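Local coordinates for cytochrome P450 reductase (Amycolatopsis methanolica 239, PDB 5OGX), which passes electrons from NADH, through FAD and a [2Fe-2S] cluster, to a partner cytochrome P450 that O-demethylates guaiacol and other lignin-derived aromatics, at residues A6-V14 / L22-M33; D116-P127 / D158-R167. All coordinates share one frame; numbering follows the deposited sequence.

Interaction 1. Residues A6-V14 / L22-M33. With NA (sodium ion), chain D.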
loop_
_atom_site.group_PDB
_atom_site.type_symbol
_atom_site.label_atom_id
_atom_site.label_comp_id
_atom_site.label_asym_id
_atom_site.label_seq_id
_atom_site.Cartn_x
_atom_site.Cartn_y
_atom_site.Cartn_z
ATOM N N ALA A 6 -9.412 10.808 25.684
ATOM C CA ALA A 6 -8.028 11.151 25.398
ATOM C C ALA A 6 -7.233 9.867 25.184
ATOM O O ALA A 6 -7.241 8.976 26.043
ATOM C CB ALA A 6 -7.444 11.971 26.549
ATOM N N VAL A 7 -6.568 9.759 24.039
ATOM C CA VAL A 7 -5.729 8.605 23.738
ATOM C C VAL A 7 -4.332 9.093 23.383
ATOM O O VAL A 7 -4.167 10.094 22.678
ATOM C CB VAL A 7 -6.338 7.739 22.613
ATOM C CG1 VAL A 7 -7.742 7.264 23.043
ATOM C CG2 VAL A 7 -6.422 8.510 21.311
ATOM N N SER A 8 -3.317 8.396 23.885
ATOM C CA SER A 8 -1.960 8.891 23.754
ATOM C C SER A 8 -1.031 7.762 23.336
ATOM O O SER A 8 -1.212 6.608 23.727
ATOM C CB SER A 8 -1.453 9.503 25.060
ATOM O OG SER A 8 -1.369 8.518 26.067
ATOM N N VAL A 9 -0.022 8.126 22.553
ATOM C CA VAL A 9 1.081 7.233 22.204
ATOM C C VAL A 9 2.337 8.079 22.061
ATOM O O VAL A 9 2.296 9.167 21.487
ATOM C CB VAL A 9 0.809 6.434 20.909
ATOM C CG1 VAL A 9 0.683 7.352 19.681
ATOM C CG2 VAL A 9 1.926 5.419 20.678
ATOM N N GLY A 10 3.454 7.583 22.595
ATOM C CA GLY A 10 4.722 8.282 22.439
ATOM C C GLY A 10 4.739 9.709 22.944
ATOM O O GLY A 10 5.428 10.556 22.364
ATOM N N GLY A 11 3.997 10.004 24.004
ATOM C CA GLY A 11 3.931 11.351 24.525
ATOM C C GLY A 11 2.993 12.286 23.794
ATOM O O GLY A 11 2.884 13.457 24.189
ATOM N N ARG A 12 2.299 11.812 22.767
ATOM C CA ARG A 12 1.404 12.628 21.954
ATOM C C ARG A 12 -0.041 12.240 22.235
ATOM O O ARG A 12 -0.393 11.059 22.171
ATOM C CB ARG A 12 1.717 12.449 20.464
ATOM C CG ARG A 12 2.997 13.143 19.991
ATOM C CD ARG A 12 2.685 14.478 19.303
ATOM N NE ARG A 12 2.794 14.390 17.844
ATOM C CZ ARG A 12 2.093 15.133 16.990
ATOM N NH1 ARG A 12 1.220 16.026 17.438
ATOM N NH2 ARG A 12 2.262 14.981 15.682
ATOM N N ARG A 13 -0.887 13.231 22.505
ATOM C CA ARG A 13 -2.293 12.995 22.784
ATOM C C ARG A 13 -3.161 13.468 21.624
ATOM O O ARG A 13 -2.896 14.513 21.024
ATOM C CB ARG A 13 -2.724 13.720 24.064
ATOM C CG ARG A 13 -4.236 13.710 24.306
ATOM C CD ARG A 13 -4.660 14.826 25.244
ATOM N NE ARG A 13 -6.115 14.961 25.314
ATOM C CZ ARG A 13 -6.757 15.493 26.346
ATOM N NH1 ARG A 13 -6.062 15.927 27.386
ATOM N NH2 ARG A 13 -8.083 15.590 26.341
ATOM N N VAL A 14 -4.201 12.695 21.314
ATOM C CA VAL A 14 -5.305 13.151 20.476
ATOM C C VAL A 14 -6.603 12.799 21.192
ATOM O O VAL A 14 -6.618 12.054 22.174
ATOM C CB VAL A 14 -5.271 12.547 19.054
ATOM C CG1 VAL A 14 -3.907 12.789 18.401
ATOM C CG2 VAL A 14 -5.593 11.076 19.093
ATOM N N LEU A 22 -8.651 3.939 17.365
ATOM C CA LEU A 22 -7.393 4.560 17.769
ATOM C C LEU A 22 -6.572 4.979 16.554
ATOM O O LEU A 22 -6.061 6.104 16.487
ATOM C CB LEU A 22 -6.588 3.594 18.639
ATOM C CG LEU A 22 -7.195 3.198 19.981
ATOM C CD1 LEU A 22 -6.221 2.337 20.793
ATOM C CD2 LEU A 22 -7.590 4.443 20.733
ATOM N N LEU A 23 -6.408 4.074 15.588
ATOM C CA LEU A 23 -5.591 4.403 14.424
ATOM C C LEU A 23 -6.104 5.657 13.729
ATOM O O LEU A 23 -5.328 6.559 13.406
ATOM C CB LEU A 23 -5.545 3.230 13.444
ATOM C CG LEU A 23 -4.694 3.554 12.199
ATOM C CD1 LEU A 23 -3.217 3.795 12.555
ATOM C CD2 LEU A 23 -4.823 2.431 11.185
ATOM N N GLU A 24 -7.416 5.734 13.483
ATOM C CA GLU A 24 -7.928 6.869 12.727
ATOM C C GLU A 24 -7.821 8.162 13.519
ATOM O O GLU A 24 -7.526 9.215 12.945
ATOM C CB GLU A 24 -9.365 6.604 12.286
ATOM C CG GLU A 24 -9.373 5.516 11.233
ATOM C CD GLU A 24 -10.591 5.526 10.362
ATOM O OE1 GLU A 24 -11.610 6.133 10.765
ATOM O OE2 GLU A 24 -10.524 4.896 9.285
ATOM N N ALA A 25 -8.007 8.094 14.835
ATOM C CA ALA A 25 -7.824 9.283 15.658
ATOM C C ALA A 25 -6.384 9.788 15.578
ATOM O O ALA A 25 -6.149 10.993 15.419
ATOM C CB ALA A 25 -8.218 8.989 17.108
ATOM N N PHE A 26 -5.400 8.880 15.683
ATOM C CA PHE A 26 -4.004 9.303 15.619
ATOM C C PHE A 26 -3.666 9.859 14.238
ATOM O O PHE A 26 -3.141 10.969 14.124
ATOM C CB PHE A 26 -3.057 8.146 15.979
ATOM C CG PHE A 26 -3.026 7.828 17.466
ATOM C CD1 PHE A 26 -2.714 8.811 18.394
ATOM C CD2 PHE A 26 -3.315 6.552 17.923
ATOM C CE1 PHE A 26 -2.709 8.539 19.768
ATOM C CE2 PHE A 26 -3.302 6.268 19.295
ATOM C CZ PHE A 26 -2.994 7.261 20.214
ATOM N N LEU A 27 -3.972 9.117 13.167
ATOM C CA LEU A 27 -3.559 9.611 11.854
ATOM C C LEU A 27 -4.288 10.897 11.475
ATOM O O LEU A 27 -3.712 11.767 10.812
ATOM C CB LEU A 27 -3.771 8.552 10.769
ATOM C CG LEU A 27 -3.009 7.234 10.901
ATOM C CD1 LEU A 27 -3.384 6.301 9.736
ATOM C CD2 LEU A 27 -1.500 7.452 10.957
ATOM N N ARG A 28 -5.557 11.029 11.853
ATOM C CA ARG A 28 -6.251 12.283 11.571
ATOM C C ARG A 28 -5.614 13.452 12.315
ATOM O O ARG A 28 -5.685 14.597 11.851
ATOM C CB ARG A 28 -7.731 12.156 11.930
ATOM C CG ARG A 28 -8.521 11.314 10.927
ATOM C CD ARG A 28 -10.001 11.397 11.207
ATOM N NE ARG A 28 -10.790 10.638 10.245
ATOM C CZ ARG A 28 -11.272 11.143 9.113
ATOM N NH1 ARG A 28 -11.036 12.407 8.797
ATOM N NH2 ARG A 28 -11.997 10.384 8.300
ATOM N N GLY A 29 -4.973 13.185 13.448
ATOM C CA GLY A 29 -4.199 14.186 14.151
ATOM C C GLY A 29 -2.769 14.348 13.686
ATOM O O GLY A 29 -2.006 15.080 14.326
ATOM N N GLY A 30 -2.378 13.686 12.595
ATOM C CA GLY A 30 -1.006 13.748 12.129
ATOM C C GLY A 30 -0.013 13.022 13.008
ATOM O O GLY A 30 1.180 13.332 12.959
ATOM N N VAL A 31 -0.481 12.080 13.831
ATOM C CA VAL A 31 0.353 11.337 14.773
ATOM C C VAL A 31 0.516 9.939 14.200
ATOM O O VAL A 31 -0.471 9.206 14.066
ATOM C CB VAL A 31 -0.278 11.275 16.171
ATOM C CG1 VAL A 31 0.537 10.349 17.075
ATOM C CG2 VAL A 31 -0.422 12.673 16.765
ATOM N N TRP A 32 1.747 9.569 13.856
ATOM C CA TRP A 32 1.964 8.327 13.125
ATOM C C TRP A 32 1.994 7.117 14.046
ATOM O O TRP A 32 2.533 7.160 15.157
ATOM C CB TRP A 32 3.275 8.369 12.345
ATOM C CG TRP A 32 3.486 7.083 11.588
ATOM C CD1 TRP A 32 2.853 6.687 10.440
ATOM C CD2 TRP A 32 4.364 6.021 11.955
ATOM N NE1 TRP A 32 3.301 5.433 10.058
ATOM C CE2 TRP A 32 4.240 5.012 10.973
ATOM C CE3 TRP A 32 5.267 5.833 13.021
ATOM C CZ2 TRP A 32 4.960 3.815 11.031
ATOM C CZ3 TRP A 32 5.995 4.653 13.070
ATOM C CH2 TRP A 32 5.843 3.660 12.077
ATOM N N MET A 33 1.438 6.023 13.557
ATOM C CA MET A 33 1.779 4.710 14.075
ATOM C C MET A 33 1.626 3.719 12.937
ATOM O O MET A 33 0.935 4.007 11.952
ATOM C CB MET A 33 0.890 4.326 15.258
ATOM C CG MET A 33 -0.579 4.379 14.908
ATOM S SD MET A 33 -1.555 3.565 16.195
ATOM C CE MET A 33 -0.776 4.202 17.696
HETATM NA NA NA D . -0.438 1.171 15.231
#
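Phe26 of helix 22-28 lies against the hairpin of strands 6-9 and 12-14, and Val9 covers one face of its ring: Val9 CG1 stands 3.8 Å from the centroid of the Phe26 ring, a CH-pi contact. Val9 can do this because CG1 sits between the backbone N and the carbonyl carbon (chi1 64°). Val7 CG2 approaches Phe26 CZ at 3.8 Å, while Val14 CG2 meets Phe26 CD1 at 3.7 Å. Val7 CG1 also touches Leu22 CD2 (3.6 Å), and Val14 CG1 and Val31 CG2 meet tip to tip. Beta-branched valines suit the strands, and the flat ring fills the space between them; an alanine in place of Phe26 would probably leave Val7, Val9 and Val14 facing a gap.

The helix ends in a Schellman motif with Gly30, at positive phi, as C-prime residue. Unlike the buried Val7, Val9 and Phe26, this side is looser: Gly29 is exposed, and the partly exposed Arg12 lays one guanidinium face on Val31 CG2, 3.5 Å from CZ of Arg12. Arg12 NH2 nears Gly30 O, but the angle is too poor for a hydrogen bond.

Met33 CE reaches Val9 CG1, and its SD binds a sodium ion at 2.8 Å, with Pro34 O as another ligand. With no hydrogen bond between the segments, fit and burial of apolar groups hold helix to hairpin in this plant-type ferredoxin (beta-grasp) domain.

Interaction 2. Residues D116-P127 / D158-R167. With FAD (flavin-adenine dinucleotide), chain B.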
loop_
_atom_site.group_PDB
_atom_site.type_symbol
_atom_site.label_atom_id
_atom_site.label_comp_id
_atom_site.label_asym_id
_atom_site.label_seq_id
_atom_site.Cartn_x
_atom_site.Cartn_y
_atom_site.Cartn_z
ATOM N N ASP A 116 -8.930 -6.901 -17.808
ATOM C CA ASP A 116 -9.469 -6.778 -16.451
ATOM C C ASP A 116 -8.792 -5.673 -15.643
ATOM O O ASP A 116 -8.719 -5.761 -14.418
ATOM C CB ASP A 116 -9.362 -8.100 -15.685
ATOM C CG ASP A 116 -10.328 -9.149 -16.192
ATOM O OD1 ASP A 116 -11.366 -8.775 -16.772
ATOM O OD2 ASP A 116 -10.040 -10.347 -16.003
ATOM N N THR A 117 -8.304 -4.620 -16.298
ATOM C CA THR A 117 -7.541 -3.585 -15.609
ATOM C C THR A 117 -8.042 -2.212 -16.022
ATOM O O THR A 117 -8.209 -1.941 -17.217
ATOM C CB THR A 117 -6.038 -3.703 -15.906
ATOM O OG1 THR A 117 -5.598 -5.040 -15.640
ATOM C CG2 THR A 117 -5.259 -2.743 -15.027
ATOM N N ARG A 118 -8.272 -1.346 -15.034
ATOM C CA ARG A 118 -8.694 0.022 -15.283
ATOM C C ARG A 118 -7.794 1.015 -14.562
ATOM O O ARG A 118 -7.359 0.773 -13.431
ATOM C CB ARG A 118 -10.129 0.244 -14.838
ATOM C CG ARG A 118 -11.115 -0.192 -15.894
ATOM C CD ARG A 118 -12.558 0.000 -15.482
ATOM N NE ARG A 118 -13.376 -0.035 -16.691
ATOM C CZ ARG A 118 -14.616 0.428 -16.801
ATOM N NH1 ARG A 118 -15.236 0.979 -15.760
ATOM N NH2 ARG A 118 -15.237 0.334 -17.973
ATOM N N ARG A 119 -7.548 2.144 -15.215
ATOM C CA ARG A 119 -6.960 3.307 -14.570
ATOM C C ARG A 119 -8.090 4.224 -14.132
ATOM O O ARG A 119 -9.030 4.469 -14.891
ATOM C CB ARG A 119 -6.010 4.056 -15.511
ATOM C CG ARG A 119 -5.013 4.961 -14.770
ATOM C CD ARG A 119 -4.326 5.971 -15.691
ATOM N NE ARG A 119 -3.891 5.379 -16.958
ATOM C CZ ARG A 119 -2.759 4.697 -17.124
ATOM N NH1 ARG A 119 -1.922 4.502 -16.099
ATOM N NH2 ARG A 119 -2.464 4.206 -18.320
ATOM N N VAL A 120 -8.010 4.719 -12.906
ATOM C CA VAL A 120 -8.979 5.679 -12.404
ATOM C C VAL A 120 -8.223 6.921 -11.964
ATOM O O VAL A 120 -7.292 6.832 -11.158
ATOM C CB VAL A 120 -9.808 5.096 -11.247
ATOM C CG1 VAL A 120 -10.712 6.160 -10.676
ATOM C CG2 VAL A 120 -10.597 3.867 -11.716
ATOM N N LEU A 121 -8.611 8.072 -12.497
ATOM C CA LEU A 121 -8.025 9.347 -12.108
ATOM C C LEU A 121 -9.054 10.099 -11.279
ATOM O O LEU A 121 -10.165 10.349 -11.754
ATOM C CB LEU A 121 -7.611 10.170 -13.329
ATOM C CG LEU A 121 -6.560 9.543 -14.235
ATOM C CD1 LEU A 121 -6.179 10.525 -15.340
ATOM C CD2 LEU A 121 -5.326 9.109 -13.437
ATOM N N LEU A 122 -8.692 10.446 -10.047
ATOM C CA LEU A 122 -9.581 11.146 -9.127
ATOM C C LEU A 122 -9.042 12.548 -8.885
ATOM O O LEU A 122 -7.946 12.707 -8.336
ATOM C CB LEU A 122 -9.696 10.402 -7.793
ATOM C CG LEU A 122 -10.250 8.980 -7.766
ATOM C CD1 LEU A 122 -10.319 8.515 -6.313
ATOM C CD2 LEU A 122 -11.626 8.946 -8.435
ATOM N N GLY A 123 -9.806 13.556 -9.295
ATOM C CA GLY A 123 -9.406 14.929 -9.055
ATOM C C GLY A 123 -9.825 15.381 -7.667
ATOM O O GLY A 123 -10.915 15.070 -7.192
ATOM N N LEU A 124 -8.933 16.120 -7.014
ATOM C CA LEU A 124 -9.142 16.580 -5.651
ATOM C C LEU A 124 -9.391 18.080 -5.620
ATOM O O LEU A 124 -8.822 18.838 -6.410
ATOM C CB LEU A 124 -7.933 16.260 -4.770
ATOM C CG LEU A 124 -7.622 14.778 -4.633
ATOM C CD1 LEU A 124 -6.456 14.602 -3.661
ATOM C CD2 LEU A 124 -8.846 14.009 -4.154
ATOM N N ALA A 125 -10.239 18.505 -4.682
ATOM C CA ALA A 125 -10.477 19.936 -4.503
ATOM C C ALA A 125 -9.263 20.642 -3.907
ATOM O O ALA A 125 -9.035 21.827 -4.194
ATOM C CB ALA A 125 -11.707 20.158 -3.624
ATOM N N GLU A 126 -8.487 19.947 -3.075
ATOM C CA GLU A 126 -7.305 20.474 -2.410
ATOM C C GLU A 126 -6.156 19.488 -2.551
ATOM O O GLU A 126 -6.382 18.273 -2.594
ATOM C CB GLU A 126 -7.572 20.726 -0.918
ATOM C CG GLU A 126 -8.929 21.359 -0.622
ATOM C CD GLU A 126 -9.046 22.780 -1.150
ATOM O OE1 GLU A 126 -10.191 23.271 -1.303
ATOM O OE2 GLU A 126 -7.991 23.407 -1.409
ATOM N N PRO A 127 -4.915 19.973 -2.587
ATOM C CA PRO A 127 -3.773 19.051 -2.681
ATOM C C PRO A 127 -3.745 18.086 -1.509
ATOM O O PRO A 127 -4.035 18.455 -0.367
ATOM C CB PRO A 127 -2.550 19.977 -2.659
ATOM C CG PRO A 127 -3.063 21.322 -3.029
ATOM C CD PRO A 127 -4.507 21.391 -2.634
ATOM N N ASP A 158 -0.187 15.949 -6.787
ATOM C CA ASP A 158 -0.959 15.960 -5.548
ATOM C C ASP A 158 -2.418 16.352 -5.733
ATOM O O ASP A 158 -3.150 16.417 -4.743
ATOM C CB ASP A 158 -0.298 16.872 -4.495
ATOM C CG ASP A 158 -0.087 18.295 -4.972
ATOM O OD1 ASP A 158 -0.581 18.671 -6.058
ATOM O OD2 ASP A 158 0.587 19.052 -4.236
ATOM N N LYS A 159 -2.863 16.592 -6.964
ATOM C CA LYS A 159 -4.240 16.991 -7.207
ATOM C C LYS A 159 -5.048 15.982 -8.003
ATOM O O LYS A 159 -6.276 16.112 -8.065
ATOM C CB LYS A 159 -4.281 18.343 -7.940
ATOM C CG LYS A 159 -3.938 19.525 -7.057
ATOM C CD LYS A 159 -5.171 20.038 -6.340
ATOM C CE LYS A 159 -5.911 21.053 -7.194
ATOM N NZ LYS A 159 -7.306 21.247 -6.732
ATOM N N VAL A 160 -4.412 14.993 -8.619
ATOM C CA VAL A 160 -5.118 13.978 -9.390
ATOM C C VAL A 160 -4.553 12.637 -8.960
ATOM O O VAL A 160 -3.396 12.319 -9.270
ATOM C CB VAL A 160 -4.959 14.178 -10.902
ATOM C CG1 VAL A 160 -5.652 13.047 -11.651
ATOM C CG2 VAL A 160 -5.520 15.545 -11.337
ATOM N N LEU A 161 -5.351 11.855 -8.236
ATOM C CA LEU A 161 -4.887 10.560 -7.754
ATOM C C LEU A 161 -5.032 9.515 -8.853
ATOM O O LEU A 161 -6.036 9.483 -9.565
ATOM C CB LEU A 161 -5.678 10.143 -6.510
ATOM C CG LEU A 161 -5.735 11.169 -5.370
ATOM C CD1 LEU A 161 -6.562 10.608 -4.203
ATOM C CD2 LEU A 161 -4.339 11.589 -4.879
ATOM N N GLU A 162 -4.014 8.669 -9.001
ATOM C CA GLU A 162 -3.995 7.642 -10.042
ATOM C C GLU A 162 -4.080 6.269 -9.393
ATOM O O GLU A 162 -3.177 5.883 -8.641
ATOM C CB GLU A 162 -2.731 7.738 -10.902
ATOM C CG GLU A 162 -2.654 6.650 -11.965
ATOM C CD GLU A 162 -1.352 6.687 -12.750
ATOM O OE1 GLU A 162 -0.549 7.594 -12.492
ATOM O OE2 GLU A 162 -1.145 5.807 -13.609
ATOM N N LEU A 163 -5.138 5.519 -9.719
ATOM C CA LEU A 163 -5.342 4.164 -9.215
ATOM C C LEU A 163 -5.294 3.177 -10.373
ATOM O O LEU A 163 -5.737 3.486 -11.487
ATOM C CB LEU A 163 -6.704 4.033 -8.492
ATOM C CG LEU A 163 -7.078 5.170 -7.545
ATOM C CD1 LEU A 163 -8.488 4.955 -6.973
ATOM C CD2 LEU A 163 -6.064 5.258 -6.427
ATOM N N HIS A 164 -4.769 1.979 -10.103
ATOM C CA HIS A 164 -4.808 0.858 -11.045
ATOM C C HIS A 164 -5.644 -0.241 -10.415
ATOM O O HIS A 164 -5.250 -0.804 -9.392
ATOM C CB HIS A 164 -3.405 0.316 -11.355
ATOM C CG HIS A 164 -2.452 1.346 -11.870
ATOM N ND1 HIS A 164 -1.112 1.082 -12.052
ATOM C CD2 HIS A 164 -2.639 2.637 -12.243
ATOM C CE1 HIS A 164 -0.512 2.166 -12.516
ATOM N NE2 HIS A 164 -1.416 3.122 -12.645
ATOM N N VAL A 165 -6.781 -0.558 -11.026
ATOM C CA VAL A 165 -7.779 -1.431 -10.420
ATOM C C VAL A 165 -7.891 -2.716 -11.228
ATOM O O VAL A 165 -8.155 -2.674 -12.433
ATOM C CB VAL A 165 -9.143 -0.729 -10.342
ATOM C CG1 VAL A 165 -10.142 -1.603 -9.583
ATOM C CG2 VAL A 165 -8.989 0.633 -9.675
ATOM N N ARG A 166 -7.741 -3.851 -10.557
ATOM C CA ARG A 166 -7.949 -5.152 -11.183
ATOM C C ARG A 166 -9.359 -5.655 -10.885
ATOM O O ARG A 166 -9.799 -5.642 -9.726
ATOM C CB ARG A 166 -6.911 -6.158 -10.689
ATOM C CG ARG A 166 -7.124 -7.554 -11.234
ATOM C CD ARG A 166 -6.286 -7.819 -12.471
ATOM N NE ARG A 166 -6.500 -9.176 -12.968
ATOM C CZ ARG A 166 -5.969 -10.268 -12.424
ATOM N NH1 ARG A 166 -6.229 -11.461 -12.945
ATOM N NH2 ARG A 166 -5.175 -10.169 -11.364
ATOM N N ARG A 167 -10.064 -6.096 -11.929
ATOM C CA ARG A 167 -11.412 -6.622 -11.763
ATOM C C ARG A 167 -11.371 -7.968 -11.053
ATOM O O ARG A 167 -10.677 -8.888 -11.491
ATOM C CB ARG A 167 -12.103 -6.772 -13.126
ATOM C CG ARG A 167 -13.621 -6.965 -13.044
ATOM C CD ARG A 167 -14.254 -7.101 -14.442
ATOM N NE ARG A 167 -13.770 -8.299 -15.126
ATOM C CZ ARG A 167 -14.293 -9.513 -14.975
ATOM N NH1 ARG A 167 -15.345 -9.703 -14.182
ATOM N NH2 ARG A 167 -13.769 -10.542 -15.628
HETATM P PA FAD B . -14.791 -8.495 -2.847
HETATM O O1A FAD B . -16.285 -8.309 -2.959
HETATM O O2A FAD B . -14.214 -8.059 -1.522
HETATM O O5B FAD B . -14.379 -10.074 -3.086
HETATM C C5B FAD B . -15.203 -10.887 -3.891
HETATM C C4B FAD B . -14.742 -12.359 -3.689
HETATM O O4B FAD B . -13.591 -12.542 -4.276
HETATM C C3B FAD B . -14.497 -12.639 -2.197
HETATM O O3B FAD B . -14.864 -13.915 -1.920
HETATM C C2B FAD B . -12.974 -12.424 -2.021
HETATM O O2B FAD B . -12.445 -13.167 -0.838
HETATM C C1B FAD B . -12.466 -12.833 -3.154
HETATM N N9A FAD B . -11.341 -12.035 -3.565
HETATM C C8A FAD B . -11.033 -10.805 -3.131
HETATM N N7A FAD B . -9.932 -10.405 -3.782
HETATM C C5A FAD B . -9.574 -11.390 -4.626
HETATM C C6A FAD B . -8.532 -11.491 -5.516
HETATM N N6A FAD B . -7.406 -10.690 -5.961
HETATM N N1A FAD B . -8.391 -12.584 -6.254
HETATM C C2A FAD B . -9.274 -13.607 -6.128
HETATM N N3A FAD B . -10.307 -13.515 -5.252
HETATM C C4A FAD B . -10.446 -12.395 -4.503
HETATM N N1 FAD B . -6.594 -3.779 -5.577
HETATM C C2 FAD B . -6.300 -3.195 -6.880
HETATM O O2 FAD B . -6.841 -3.604 -7.852
HETATM N N3 FAD B . -5.345 -2.081 -6.970
HETATM C C4 FAD B . -4.659 -1.548 -5.834
HETATM O O4 FAD B . -3.883 -0.659 -5.949
HETATM C C4X FAD B . -4.961 -2.182 -4.514
HETATM N N5 FAD B . -4.316 -1.657 -3.350
HETATM C C5X FAD B . -4.612 -2.297 -2.070
HETATM C C6 FAD B . -3.934 -1.828 -0.941
HETATM C C7 FAD B . -4.230 -2.448 0.275
HETATM C C7M FAD B . -3.422 -1.799 1.398
HETATM C C8 FAD B . -5.156 -3.485 0.358
HETATM C C8M FAD B . -5.421 -4.091 1.731
HETATM C C9 FAD B . -5.819 -3.957 -0.771
HETATM C C9A FAD B . -5.529 -3.358 -1.981
HETATM N N10 FAD B . -6.237 -3.863 -3.169
HETATM C C10 FAD B . -5.916 -3.265 -4.422
HETATM C "C1'" FAD B . -7.259 -4.919 -3.066
HETATM C "C2'" FAD B . -8.604 -4.075 -3.081
HETATM O "O2'" FAD B . -8.751 -3.203 -1.968
HETATM C "C3'" FAD B . -9.890 -4.930 -3.128
HETATM O "O3'" FAD B . -9.782 -5.929 -2.154
HETATM C "C4'" FAD B . -10.084 -5.582 -4.510
HETATM O "O4'" FAD B . -10.261 -4.591 -5.485
HETATM C "C5'" FAD B . -11.315 -6.513 -4.518
HETATM O "O5'" FAD B . -12.408 -5.843 -3.919
HETATM P P FAD B . -13.932 -6.213 -4.400
HETATM O O1P FAD B . -14.882 -5.456 -3.511
HETATM O O2P FAD B . -14.099 -6.008 -5.887
HETATM O O3P FAD B . -14.056 -7.825 -4.138
#
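Strands 117-124 and 160-166 run antiparallel, their axes 4.4 Å apart at closest approach, with hydrogen-bonded pairs Arg118-Val165, Val120-Leu163 and Leu122-Leu161 alternating with non-hydrogen-bonded ones. Beyond the Thr117 end of the ladder, Asp116 meets Arg167: NE and NH2 both donate to Asp116 OD1, NE at 3.0 Å, from the same face of the carboxylate. OD1 lies in the guanidinium plane, although the two planes are turned 68° apart. Arg167 NH1 has a second acid, Asp175.

On the sheet face carrying Arg119, Glu162 and His164, Glu162 OE2 takes two donors from opposite faces of its plane. Arg119 NH1 comes in on the anti side, tilted out of the carboxylate plane, at 2.9 Å, while His164 NE2 gives a nearly straight bond (173°) in its ring plane, also 2.9 Å from Glu162 OE2. This fixes the imidazole's rotation, and Tyr251 holds ND1. Glu162 has a further salt bridge to Arg255, and Arg119 NH2 one to Asp252; a glutamate suits a site so ringed by donors, and is probably kept ionised.

Val120, Leu122, Leu161, Leu163 and Val165 make the other face mostly apolar, their branched side chains filling it, while Arg118 turns away to Asp112 and Leu178. The side chains of Leu124 and Leu161 cross at about a right angle, Leu124 CD1 3.9 Å from Leu161 CD2. At the exposed turn the long Lys159 folds back, and NZ donates a hydrogen bond to Leu124 O (2.9 Å).

The outer strand also reads the flavin through its backbone: FAD N3 donates to His164 O (2.7 Å), and Arg166 N to FAD O2 (2.9 Å).

In the six-stranded antiparallel sheet of the FAD-binding domain, strand 117-124 lies between strands 101-114 and 160-166; Leu161 and Leu163 pack on strand 135-139, and Val165 on helix 174-178.

Overall arrangement
Interaction 1 comes first along the chain and closes before interaction 2 opens. Their centres are about 28 Å apart, and their nearest atoms about 13 Å, so they do not touch. They share no sheet: residues 6-14 supply two strands of the mixed sheet in the [2Fe-2S] domain, on which helix 22-28 packs, whereas 116-127 and 158-167 pair within the antiparallel sheet of the FAD-binding domain. One contact is thus helix-on-hairpin packing near the cluster, with the side chain of Met33 about 8 Å from it, and the other a strand pair that binds the flavin directly. Each lies in the domain of one redox centre on the route from NADH to the P450 partner.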